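Local coordinates for protein glutathione transferase (Leptospira interrogans serovar Lai, PDB 3UBK) that probably conjugates glutathione to electrophilic substrates, and binds glutathione, at residues S12-E24 against F151-V164. Residues are numbered along the deposited sequence; the frame is centred on the assembly and turned at random.
Sequences SNYVNKVKLGILE and FTLADCSGFAHLSV
Lys17 and Ala160 show how two helices can share a knobs-into-holes seam although their knobs differ greatly in size. The methyl group of Ala160 enters the hollow between Asn13, Asn16, Lys17 and Leu20, with its CB 3.4 Å from Asn13 O, and so comes down on the backbone itself. In return Lys17 fits among Cys156, Ser157, Ala160 and His161: with CG anti to the backbone N (chi1 169°) and the chain extended beyond it, CB lies 3.8 Å from Ala160 CB and the later methylenes run across the partner helix past Ser157. The amine then reaches Glu100, in a salt bridge, and Ser64, a glutathione-binding residue. Since Glu100 OE2 also bonds His161 NE2, one carboxylate oxygen ties both helices to helix 86-111.

His161 turns an edge to the face of Tyr14 in a T-shaped pair, planes at 62°, its CE1 lying 3.4 Å from Tyr14 CE2. Such packing joins the two domains of the glutathione transferase fold: helix 13-25 belongs to the thioredoxin-like N-terminal domain and helix 153-169 to the all-helical C-terminal one. The axes of segments 13-24 and 153-164 approach to 8.0 Å and run obliquely antiparallel, and a water bridges Asn16 ND2 to Ala160 O.

Further along, Leu20 lays CD1 against Cys156 O and, 3.8 Å away, Phe159 CB, near the edge of that phenyl ring. Gly21 brings bare backbone up to the thiol, its N 3.6 Å from Cys156 SG. At the far end Glu24, bent at chi2 (71°), spreads over Phe151: CG sits above the ring centre in a CH-pi contact, and the carboxylate lies almost parallel to the ring. Asp155 CB covers the opposite face, 3.9 Å above the plane of the Phe151 ring, while Glu24 OE2 forms a salt bridge with Lys195.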
loop_
_atom_site.group_PDB
_atom_site.type_symbol
_atom_site.label_atom_id
_atom_site.label_comp_id
_atom_site.label_asym_id
_atom_site.label_seq_id
_atom_site.Cartn_x
_atom_site.Cartn_y
_atom_site.Cartn_z
ATOM N N SER A 12 8.258 7.210 14.501
ATOM C CA SER A 12 7.828 6.483 13.302
ATOM C C SER A 12 7.041 7.372 12.335
ATOM O O SER A 12 6.046 8.006 12.718
ATOM C CB SER A 12 6.984 5.264 13.680
ATOM O OG SER A 12 6.312 4.768 12.524
ATOM N N ASN A 13 7.453 7.414 11.073
ATOM C CA ASN A 13 6.680 8.174 10.100
ATOM C C ASN A 13 5.282 7.594 9.802
ATOM O O ASN A 13 4.354 8.337 9.461
ATOM C CB ASN A 13 7.471 8.463 8.819
ATOM C CG ASN A 13 8.256 7.266 8.320
ATOM O OD1 ASN A 13 8.457 7.119 7.114
ATOM N ND2 ASN A 13 8.698 6.404 9.237
ATOM N N TYR A 14 5.128 6.280 9.946
ATOM C CA TYR A 14 3.815 5.650 9.774
ATOM C C TYR A 14 2.869 5.980 10.928
ATOM O O TYR A 14 1.675 6.155 10.718
ATOM C CB TYR A 14 3.957 4.135 9.574
ATOM C CG TYR A 14 4.636 3.858 8.247
ATOM C CD1 TYR A 14 6.017 3.727 8.163
ATOM C CD2 TYR A 14 3.901 3.808 7.069
ATOM C CE1 TYR A 14 6.647 3.510 6.935
ATOM C CE2 TYR A 14 4.521 3.587 5.844
ATOM C CZ TYR A 14 5.898 3.443 5.787
ATOM O OH TYR A 14 6.531 3.241 4.578
ATOM N N VAL A 15 3.406 6.067 12.139
ATOM C CA VAL A 15 2.619 6.537 13.281
ATOM C C VAL A 15 2.204 7.977 13.008
ATOM O O VAL A 15 1.033 8.360 13.159
ATOM C CB VAL A 15 3.440 6.438 14.611
ATOM C CG1 VAL A 15 2.730 7.152 15.756
ATOM C CG2 VAL A 15 3.699 4.982 14.960
ATOM N N ASN A 16 3.159 8.780 12.561
ATOM C CA ASN A 16 2.894 10.186 12.340
ATOM C C ASN A 16 1.893 10.425 11.225
ATOM O O ASN A 16 1.074 11.335 11.319
ATOM C CB ASN A 16 4.194 10.961 12.106
ATOM C CG ASN A 16 5.000 11.081 13.371
ATOM O OD1 ASN A 16 4.458 10.919 14.462
ATOM N ND2 ASN A 16 6.289 11.337 13.245
ATOM N N LYS A 17 1.969 9.622 10.166
ATOM C CA LYS A 17 0.953 9.650 9.119
ATOM C C LYS A 17 -0.467 9.543 9.721
ATOM O O LYS A 17 -1.363 10.321 9.389
ATOM C CB LYS A 17 1.214 8.507 8.127
ATOM C CG LYS A 17 0.097 8.220 7.117
ATOM C CD LYS A 17 0.443 6.895 6.409
ATOM C CE LYS A 17 -0.600 6.421 5.430
ATOM N NZ LYS A 17 -0.274 4.993 5.052
ATOM N N VAL A 18 -0.672 8.570 10.598
ATOM C CA VAL A 18 -1.984 8.364 11.229
ATOM C C VAL A 18 -2.342 9.530 12.170
ATOM O O VAL A 18 -3.474 10.041 12.185
ATOM C CB VAL A 18 -2.039 7.024 12.005
ATOM C CG1 VAL A 18 -3.301 6.945 12.868
ATOM C CG2 VAL A 18 -1.966 5.815 11.032
ATOM N N LYS A 19 -1.356 9.965 12.938
ATOM C CA LYS A 19 -1.532 11.048 13.902
ATOM C C LYS A 19 -1.983 12.351 13.228
ATOM O O LYS A 19 -2.835 13.082 13.755
ATOM C CB LYS A 19 -0.195 11.238 14.631
ATOM C CG LYS A 19 -0.259 11.825 15.998
ATOM C CD LYS A 19 1.067 11.576 16.725
ATOM C CE LYS A 19 1.306 12.656 17.754
ATOM N NZ LYS A 19 2.566 12.435 18.528
ATOM N N LEU A 20 -1.407 12.660 12.064
ATOM C CA LEU A 20 -1.816 13.831 11.307
ATOM C C LEU A 20 -3.318 13.822 10.974
ATOM O O LEU A 20 -4.008 14.862 11.053
ATOM C CB LEU A 20 -0.999 13.938 10.007
ATOM C CG LEU A 20 0.461 14.375 10.131
ATOM C CD1 LEU A 20 1.293 13.991 8.871
ATOM C CD2 LEU A 20 0.536 15.879 10.412
ATOM N N GLY A 21 -3.820 12.654 10.580
ATOM C CA GLY A 21 -5.236 12.505 10.233
ATOM C C GLY A 21 -6.130 12.652 11.450
ATOM O O GLY A 21 -7.140 13.340 11.395
ATOM N N ILE A 22 -5.754 12.007 12.552
ATOM C CA ILE A 22 -6.506 12.113 13.811
ATOM C C ILE A 22 -6.574 13.569 14.293
ATOM O O ILE A 22 -7.646 14.068 14.653
ATOM C CB ILE A 22 -5.876 11.223 14.910
ATOM C CG1 ILE A 22 -6.139 9.734 14.625
ATOM C CG2 ILE A 22 -6.416 11.583 16.314
ATOM C CD1 ILE A 22 -5.277 8.748 15.489
ATOM N N LEU A 23 -5.429 14.244 14.302
ATOM C CA LEU A 23 -5.352 15.626 14.778
ATOM C C LEU A 23 -6.157 16.561 13.902
ATOM O O LEU A 23 -6.836 17.458 14.401
ATOM C CB LEU A 23 -3.896 16.104 14.813
ATOM C CG LEU A 23 -3.091 15.467 15.946
ATOM C CD1 LEU A 23 -1.597 15.803 15.792
ATOM C CD2 LEU A 23 -3.660 15.939 17.304
ATOM N N GLU A 24 -6.080 16.358 12.590
ATOM C CA GLU A 24 -6.741 17.270 11.673
ATOM C C GLU A 24 -8.270 17.218 11.776
ATOM O O GLU A 24 -8.935 18.253 11.619
ATOM C CB GLU A 24 -6.274 17.019 10.238
ATOM C CG GLU A 24 -6.621 18.153 9.295
ATOM C CD GLU A 24 -5.792 19.419 9.549
ATOM O OE1 GLU A 24 -4.765 19.367 10.264
ATOM O OE2 GLU A 24 -6.165 20.466 9.003
ATOM N N PHE A 151 -7.104 19.543 2.844
ATOM C CA PHE A 151 -6.294 18.503 3.483
ATOM C C PHE A 151 -6.888 17.139 3.096
ATOM O O PHE A 151 -8.106 16.979 3.095
ATOM C CB PHE A 151 -6.379 18.700 4.993
ATOM C CG PHE A 151 -5.468 17.799 5.798
ATOM C CD1 PHE A 151 -5.803 16.466 6.031
ATOM C CD2 PHE A 151 -4.307 18.299 6.361
ATOM C CE1 PHE A 151 -4.996 15.661 6.790
ATOM C CE2 PHE A 151 -3.495 17.497 7.133
ATOM C CZ PHE A 151 -3.834 16.174 7.349
ATOM N N THR A 152 -6.046 16.174 2.730
ATOM C CA THR A 152 -6.526 14.819 2.425
ATOM C C THR A 152 -5.575 13.800 2.982
ATOM O O THR A 152 -4.565 14.150 3.591
ATOM C CB THR A 152 -6.596 14.536 0.914
ATOM O OG1 THR A 152 -5.267 14.554 0.375
ATOM C CG2 THR A 152 -7.460 15.563 0.205
ATOM N N LEU A 153 -5.882 12.528 2.736
ATOM C CA LEU A 153 -4.982 11.429 3.091
ATOM C C LEU A 153 -3.568 11.673 2.546
ATOM O O LEU A 153 -2.565 11.300 3.165
ATOM C CB LEU A 153 -5.513 10.117 2.473
ATOM C CG LEU A 153 -4.510 8.953 2.558
ATOM C CD1 LEU A 153 -4.381 8.499 4.017
ATOM C CD2 LEU A 153 -4.908 7.769 1.659
ATOM N N ALA A 154 -3.484 12.242 1.356
ATOM C CA ALA A 154 -2.168 12.431 0.754
ATOM C C ALA A 154 -1.288 13.401 1.572
ATOM O O ALA A 154 -0.062 13.334 1.504
ATOM C CB ALA A 154 -2.304 12.896 -0.691
ATOM N N ASP A 155 -1.909 14.286 2.356
ATOM C CA ASP A 155 -1.127 15.184 3.223
ATOM C C ASP A 155 -0.602 14.451 4.444
ATOM O O ASP A 155 0.451 14.788 4.964
ATOM C CB ASP A 155 -1.943 16.418 3.637
ATOM C CG ASP A 155 -2.277 17.299 2.457
ATOM O OD1 ASP A 155 -1.361 17.989 1.967
ATOM O OD2 ASP A 155 -3.445 17.304 2.015
ATOM N N CYS A 156 -1.342 13.455 4.916
ATOM C CA CYS A 156 -0.852 12.638 6.023
ATOM C C CYS A 156 0.404 11.893 5.579
ATOM O O CYS A 156 1.430 11.896 6.262
ATOM C CB CYS A 156 -1.916 11.641 6.460
ATOM S SG CYS A 156 -3.489 12.416 6.971
ATOM N N SER A 157 0.324 11.235 4.434
ATOM C CA SER A 157 1.475 10.529 3.889
ATOM C C SER A 157 2.575 11.511 3.486
ATOM O O SER A 157 3.744 11.323 3.801
ATOM C CB SER A 157 1.052 9.675 2.693
ATOM O OG SER A 157 0.253 8.591 3.123
ATOM N N GLY A 158 2.185 12.578 2.795
ATOM C CA GLY A 158 3.163 13.562 2.340
ATOM C C GLY A 158 3.969 14.194 3.470
ATOM O O GLY A 158 5.208 14.154 3.468
ATOM N N PHE A 159 3.276 14.775 4.448
ATOM C CA PHE A 159 3.976 15.489 5.508
ATOM C C PHE A 159 4.757 14.533 6.398
ATOM O O PHE A 159 5.885 14.819 6.797
ATOM C CB PHE A 159 3.010 16.336 6.349
ATOM C CG PHE A 159 3.709 17.272 7.303
ATOM C CD1 PHE A 159 4.165 18.508 6.871
ATOM C CD2 PHE A 159 3.907 16.915 8.625
ATOM C CE1 PHE A 159 4.813 19.372 7.738
ATOM C CE2 PHE A 159 4.559 17.771 9.504
ATOM C CZ PHE A 159 5.012 18.996 9.063
ATOM N N ALA A 160 4.148 13.394 6.718
ATOM C CA ALA A 160 4.798 12.397 7.548
ATOM C C ALA A 160 6.075 11.822 6.899
ATOM O O ALA A 160 7.118 11.750 7.540
ATOM C CB ALA A 160 3.822 11.283 7.873
ATOM N N HIS A 161 5.993 11.425 5.632
ATOM C CA HIS A 161 7.110 10.728 4.979
ATOM C C HIS A 161 8.157 11.672 4.383
ATOM O O HIS A 161 9.357 11.451 4.516
ATOM C CB HIS A 161 6.597 9.795 3.876
ATOM C CG HIS A 161 5.772 8.655 4.381
ATOM N ND1 HIS A 161 6.207 7.801 5.373
ATOM C CD2 HIS A 161 4.546 8.209 4.013
ATOM C CE1 HIS A 161 5.277 6.892 5.608
ATOM N NE2 HIS A 161 4.262 7.111 4.789
ATOM N N LEU A 162 7.704 12.728 3.732
ATOM C CA LEU A 162 8.621 13.611 3.032
ATOM C C LEU A 162 9.457 14.451 3.983
ATOM O O LEU A 162 10.584 14.812 3.669
ATOM C CB LEU A 162 7.864 14.511 2.058
ATOM C CG LEU A 162 7.175 13.772 0.909
ATOM C CD1 LEU A 162 6.457 14.768 0.017
ATOM C CD2 LEU A 162 8.149 12.907 0.092
ATOM N N SER A 163 8.903 14.781 5.138
ATOM C CA SER A 163 9.659 15.547 6.104
ATOM C C SER A 163 10.825 14.690 6.586
ATOM O O SER A 163 11.940 15.180 6.734
ATOM C CB SER A 163 8.772 15.974 7.270
ATOM O OG SER A 163 8.306 14.850 7.976
ATOM N N VAL A 164 10.559 13.406 6.808
ATOM C CA VAL A 164 11.579 12.464 7.260
ATOM C C VAL A 164 12.601 12.192 6.156
ATOM O O VAL A 164 13.809 12.116 6.415
ATOM C CB VAL A 164 10.960 11.125 7.706
ATOM C CG1 VAL A 164 12.006 10.016 7.669
ATOM C CG2 VAL A 164 10.344 11.252 9.097
HETATM O O HOH W 1 7.173 12.010 10.394
#